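Local coordinates for putative cell surface protein (Streptococcus pyogenes, PDB 4OFQ), which probably acts as a streptococcal surface adhesin of the antigen I/II family, this C-terminal part being built from beta-sandwich domains with a bound calcium ion, at residues A[83-88]-A[95-100]; A[32-37]-A[222-227]. All blocks are in the same frame, centred on the assembly; numbering follows the deposited sequence.

Contact 1. Residues A[83-88]-A[95-100]; sequences NSIKAA and NLLEMR
Ile85 divides its two branches between a pair of residues on the facing strand, giving CG2 to Leu97 and CD1 to Met99, and this forked side chain carries the whole contact. Its CG2 lies 3.9 Å from Leu97 CD1, the two side chains passing at a slant. The CG1 arm, set beside the backbone N (chi1 -53°) and then fully extended, leads the other way, and its CD1 comes within a looser 4.4 Å of Met99 CE. Met99 runs straight from its backbone as far as the sulfur and bends only at the terminal methyl. Strands 80-87 and 97-102 belong to different sheets, so the meeting is apolar packing between two sheets of a beta sandwich, at the margin where strand 97-102 is outermost, and it buries a modest 104 Å². Trp130 touches both Ile85 and Met99, while Tyr151 touches Ile85 and Leu97, and Phe138 of helix 135-143 adds to the cover of Leu97. Glu98 and Arg100, which alternate with Leu97 and Met99, do not reach Ile85 and form a salt bridge instead: Arg100 grips Glu98 OE1 side-on, through NE at 2.9 Å and NH2 at 3.0 Å, with the carboxylate oxygen in the guanidinium plane.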
loop_
_atom_site.group_PDB
_atom_site.type_symbol
_atom_site.label_atom_id
_atom_site.label_comp_id
_atom_site.label_asym_id
_atom_site.label_seq_id
_atom_site.Cartn_x
_atom_site.Cartn_y
_atom_site.Cartn_z
ATOM N N ASN A 83 -16.284 -0.982 -6.798
ATOM C CA ASN A 83 -16.349 0.047 -7.833
ATOM C C ASN A 83 -17.340 -0.329 -8.937
ATOM O O ASN A 83 -18.092 0.520 -9.433
ATOM C CB ASN A 83 -14.951 0.335 -8.374
ATOM C CG ASN A 83 -13.982 0.707 -7.265
ATOM O OD1 ASN A 83 -14.227 1.641 -6.511
ATOM N ND2 ASN A 83 -12.909 -0.057 -7.128
ATOM N N SER A 84 -17.344 -1.599 -9.314
ATOM C CA SER A 84 -18.314 -2.078 -10.288
ATOM C C SER A 84 -18.288 -3.599 -10.325
ATOM O O SER A 84 -17.282 -4.220 -9.983
ATOM C CB SER A 84 -17.983 -1.525 -11.674
ATOM O OG SER A 84 -16.689 -1.962 -12.065
ATOM N N ILE A 85 -19.413 -4.196 -10.700
ATOM C CA ILE A 85 -19.452 -5.621 -11.026
ATOM C C ILE A 85 -20.253 -5.714 -12.313
ATOM O O ILE A 85 -21.460 -5.439 -12.322
ATOM C CB ILE A 85 -20.127 -6.464 -9.938
ATOM C CG1 ILE A 85 -19.485 -6.205 -8.569
ATOM C CG2 ILE A 85 -20.028 -7.955 -10.291
ATOM C CD1 ILE A 85 -20.118 -7.027 -7.440
ATOM N N LYS A 86 -19.576 -6.075 -13.400
ATOM C CA LYS A 86 -20.168 -5.970 -14.724
ATOM C C LYS A 86 -19.962 -7.206 -15.567
ATOM O O LYS A 86 -18.885 -7.808 -15.567
ATOM C CB LYS A 86 -19.619 -4.737 -15.461
ATOM C CG LYS A 86 -20.174 -3.421 -14.932
ATOM C CD LYS A 86 -19.643 -2.227 -15.720
ATOM C CE LYS A 86 -20.614 -1.047 -15.648
ATOM N NZ LYS A 86 -21.064 -0.758 -14.262
ATOM N N ALA A 87 -21.009 -7.579 -16.288
ATOM C CA ALA A 87 -20.911 -8.667 -17.245
ATOM C C ALA A 87 -20.195 -8.162 -18.482
ATOM O O ALA A 87 -20.099 -6.958 -18.703
ATOM C CB ALA A 87 -22.296 -9.184 -17.610
ATOM N N ALA A 88 -19.704 -9.091 -19.295
ATOM C CA ALA A 88 -18.993 -8.747 -20.527
ATOM C C ALA A 88 -19.822 -7.917 -21.510
ATOM O O ALA A 88 -19.266 -7.222 -22.362
ATOM C CB ALA A 88 -18.485 -9.994 -21.199
ATOM N N ASN A 95 -27.037 -5.842 -8.577
ATOM C CA ASN A 95 -28.319 -6.104 -7.927
ATOM C C ASN A 95 -28.812 -7.537 -8.140
ATOM O O ASN A 95 -29.862 -7.921 -7.618
ATOM C CB ASN A 95 -29.377 -5.102 -8.388
ATOM C CG ASN A 95 -29.016 -3.672 -8.026
ATOM O OD1 ASN A 95 -29.459 -2.725 -8.677
ATOM N ND2 ASN A 95 -28.198 -3.508 -6.989
ATOM N N LEU A 96 -28.055 -8.316 -8.913
ATOM C CA LEU A 96 -28.418 -9.709 -9.186
ATOM C C LEU A 96 -27.689 -10.667 -8.262
ATOM O O LEU A 96 -27.907 -11.887 -8.332
ATOM C CB LEU A 96 -28.082 -10.077 -10.628
ATOM C CG LEU A 96 -28.659 -9.155 -11.698
ATOM C CD1 LEU A 96 -28.329 -9.700 -13.073
ATOM C CD2 LEU A 96 -30.165 -8.982 -11.522
ATOM N N LEU A 97 -26.817 -10.113 -7.414
ATOM C CA LEU A 97 -25.938 -10.907 -6.558
ATOM C C LEU A 97 -26.086 -10.522 -5.097
ATOM O O LEU A 97 -26.069 -9.333 -4.756
ATOM C CB LEU A 97 -24.467 -10.665 -6.944
ATOM C CG LEU A 97 -24.058 -10.942 -8.390
ATOM C CD1 LEU A 97 -22.673 -10.366 -8.645
ATOM C CD2 LEU A 97 -24.068 -12.440 -8.654
ATOM N N GLU A 98 -26.190 -11.528 -4.233
ATOM C CA GLU A 98 -26.128 -11.297 -2.802
ATOM C C GLU A 98 -24.676 -11.042 -2.463
ATOM O O GLU A 98 -23.815 -11.855 -2.797
ATOM C CB GLU A 98 -26.581 -12.532 -2.032
ATOM C CG GLU A 98 -27.993 -12.990 -2.343
ATOM C CD GLU A 98 -28.507 -13.991 -1.333
ATOM O OE1 GLU A 98 -27.668 -14.606 -0.634
ATOM O OE2 GLU A 98 -29.746 -14.158 -1.240
ATOM N N MET A 99 -24.396 -9.919 -1.817
ATOM C CA MET A 99 -23.044 -9.652 -1.341
ATOM C C MET A 99 -22.973 -9.964 0.149
ATOM O O MET A 99 -23.640 -9.309 0.950
ATOM C CB MET A 99 -22.644 -8.193 -1.580
ATOM C CG MET A 99 -21.229 -7.893 -1.092
ATOM S SD MET A 99 -20.629 -6.238 -1.506
ATOM C CE MET A 99 -21.037 -6.087 -3.226
ATOM N N ARG A 100 -22.177 -10.968 0.518
ATOM C CA ARG A 100 -22.111 -11.412 1.910
ATOM C C ARG A 100 -20.697 -11.286 2.458
ATOM O O ARG A 100 -19.758 -11.890 1.927
ATOM C CB ARG A 100 -22.596 -12.874 2.044
ATOM C CG ARG A 100 -24.088 -13.068 1.820
ATOM C CD ARG A 100 -24.407 -14.564 1.806
ATOM N NE ARG A 100 -25.822 -14.833 1.586
ATOM C CZ ARG A 100 -26.660 -15.234 2.537
ATOM N NH1 ARG A 100 -26.227 -15.414 3.784
ATOM N NH2 ARG A 100 -27.931 -15.452 2.240
#

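Contact 2. Residues A[32-37]-A[222-227]; sequences SVLPNS and EGWVVP
Leu34 and Trp224 meet through one methyl and the CH2-CZ3 side of the six-membered ring: Leu34 CD2 sits 4.0 Å from Trp224 CH2 and almost as near to CZ3, met obliquely. The second touch is just as close, Ser32 OG resting 4.0 Å from Pro227 CG, a van der Waals contact between a hydroxyl and a proline ring. Trp224 gets there because its CG stands anti to the backbone N (chi1 176°), which sends the indole across toward segment 32-37; Val226 N lies over one face of the indole, 4.2 Å from its plane and nearer the border than the centre. Across the contact, Leu34 begins a type I beta turn that closes at Ser37. Ser37 N binds Leu34 O at 3.0 Å, and Leu34 N donates to Ser37 OG at 2.8 Å, so both backbone polar groups of the leucine are tied down. Further out, Leu191 touches Trp224 and Pro35, while backbone hydrogen bonds from Ser32 to Asn229 and Gly231, in the continuation of the Trp224 loop, hold it beside Pro227. The short, weakly bonded strand at about 32-33, outermost in the mixed sheet, thus meets the loop leaving strand 216-222 of a four-stranded sheet, consistent with an interface between two beta-sandwich domains.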
loop_
_atom_site.group_PDB
_atom_site.type_symbol
_atom_site.label_atom_id
_atom_site.label_comp_id
_atom_site.label_asym_id
_atom_site.label_seq_id
_atom_site.Cartn_x
_atom_site.Cartn_y
_atom_site.Cartn_z
ATOM N N SER A 32 5.820 -3.851 -4.220
ATOM C CA SER A 32 5.624 -3.324 -2.878
ATOM C C SER A 32 4.658 -2.128 -2.867
ATOM O O SER A 32 4.516 -1.390 -3.867
ATOM C CB SER A 32 6.966 -2.959 -2.225
ATOM O OG SER A 32 7.645 -1.982 -2.985
ATOM N N VAL A 33 3.988 -1.956 -1.734
ATOM C CA VAL A 33 3.020 -0.880 -1.543
ATOM C C VAL A 33 3.299 -0.237 -0.192
ATOM O O VAL A 33 4.184 -0.687 0.534
ATOM C CB VAL A 33 1.565 -1.406 -1.581
ATOM C CG1 VAL A 33 1.274 -2.048 -2.929
ATOM C CG2 VAL A 33 1.321 -2.413 -0.420
ATOM N N LEU A 34 2.541 0.806 0.142
ATOM C CA LEU A 34 2.737 1.579 1.367
ATOM C C LEU A 34 1.561 1.350 2.329
ATOM O O LEU A 34 0.497 0.898 1.900
ATOM C CB LEU A 34 2.880 3.071 1.010
ATOM C CG LEU A 34 4.079 3.368 0.102
ATOM C CD1 LEU A 34 4.084 4.821 -0.363
ATOM C CD2 LEU A 34 5.364 3.050 0.856
ATOM N N PRO A 35 1.752 1.638 3.635
ATOM C CA PRO A 35 0.706 1.395 4.636
ATOM C C PRO A 35 -0.658 2.031 4.288
ATOM O O PRO A 35 -1.727 1.445 4.530
ATOM C CB PRO A 35 1.283 2.050 5.886
ATOM C CG PRO A 35 2.763 1.882 5.740
ATOM C CD PRO A 35 3.031 2.028 4.264
ATOM N N ASN A 36 -0.618 3.235 3.734
ATOM C CA ASN A 36 -1.852 3.939 3.392
ATOM C C ASN A 36 -2.333 3.695 1.958
ATOM O O ASN A 36 -3.235 4.386 1.490
ATOM C CB ASN A 36 -1.716 5.450 3.686
ATOM C CG ASN A 36 -0.738 6.160 2.737
ATOM O OD1 ASN A 36 -0.249 5.577 1.762
ATOM N ND2 ASN A 36 -0.463 7.436 3.018
ATOM N N SER A 37 -1.715 2.745 1.254
ATOM C CA SER A 37 -2.089 2.442 -0.140
ATOM C C SER A 37 -3.516 1.914 -0.260
ATOM O O SER A 37 -4.014 1.232 0.635
ATOM C CB SER A 37 -1.134 1.408 -0.768
ATOM O OG SER A 37 0.191 1.927 -0.883
ATOM N N GLU A 222 17.676 10.955 8.785
ATOM C CA GLU A 222 17.928 9.937 7.761
ATOM C C GLU A 222 16.618 9.511 7.106
ATOM O O GLU A 222 15.761 8.919 7.760
ATOM C CB GLU A 222 18.622 8.711 8.375
ATOM C CG GLU A 222 19.040 7.687 7.328
ATOM C CD GLU A 222 19.743 6.476 7.916
ATOM O OE1 GLU A 222 19.090 5.706 8.653
ATOM O OE2 GLU A 222 20.949 6.290 7.624
ATOM N N GLY A 223 16.455 9.824 5.826
ATOM C CA GLY A 223 15.223 9.467 5.127
ATOM C C GLY A 223 15.157 7.991 4.763
ATOM O O GLY A 223 16.176 7.316 4.614
ATOM N N TRP A 224 13.939 7.483 4.619
ATOM C CA TRP A 224 13.734 6.090 4.258
ATOM C C TRP A 224 14.056 5.953 2.782
ATOM O O TRP A 224 13.757 6.846 1.990
ATOM C CB TRP A 224 12.267 5.692 4.543
ATOM C CG TRP A 224 11.889 4.309 4.131
ATOM C CD1 TRP A 224 12.330 3.136 4.676
ATOM C CD2 TRP A 224 10.967 3.944 3.091
ATOM N NE1 TRP A 224 11.761 2.064 4.025
ATOM C CE2 TRP A 224 10.911 2.534 3.057
ATOM C CE3 TRP A 224 10.182 4.673 2.194
ATOM C CZ2 TRP A 224 10.097 1.836 2.162
ATOM C CZ3 TRP A 224 9.370 3.978 1.298
ATOM C CH2 TRP A 224 9.344 2.572 1.285
ATOM N N VAL A 225 14.692 4.849 2.409
ATOM C CA VAL A 225 14.990 4.604 1.001
ATOM C C VAL A 225 13.782 3.927 0.331
ATOM O O VAL A 225 13.332 2.864 0.764
ATOM C CB VAL A 225 16.236 3.740 0.832
ATOM C CG1 VAL A 225 16.414 3.380 -0.632
ATOM C CG2 VAL A 225 17.491 4.483 1.379
ATOM N N VAL A 226 13.255 4.562 -0.713
ATOM C CA VAL A 226 12.151 4.001 -1.482
ATOM C C VAL A 226 12.725 2.955 -2.420
ATOM O O VAL A 226 13.591 3.266 -3.236
ATOM C CB VAL A 226 11.434 5.098 -2.286
ATOM C CG1 VAL A 226 10.272 4.532 -3.082
ATOM C CG2 VAL A 226 10.930 6.181 -1.348
ATOM N N PRO A 227 12.254 1.707 -2.302
ATOM C CA PRO A 227 12.860 0.583 -3.018
ATOM C C PRO A 227 12.370 0.466 -4.442
ATOM O O PRO A 227 11.301 1.004 -4.769
ATOM C CB PRO A 227 12.369 -0.630 -2.225
ATOM C CG PRO A 227 10.988 -0.201 -1.772
ATOM C CD PRO A 227 11.149 1.271 -1.421
#

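The two contacts illustrate how a tandem beta-sandwich protein uses small, largely van der Waals touches at different levels, contact 1 probably within one sandwich and contact 2 probably between successive ones. Their centres lie 34 Å apart, and their nearest atoms remain about 12 Å from each other. Even so, one six-stranded mixed sheet reaches both, with strand 97-102 of contact 1 and strand 32-33 of contact 2 as its outermost members. Both segments of contact 1 fall in the 184 residues that separate the two segments of contact 2. The calcium ion is held by Asp69, Tyr70, Val124 and Glu126, none of them part of either contact; Asp69 and Tyr70 end an inner strand of that shared sheet.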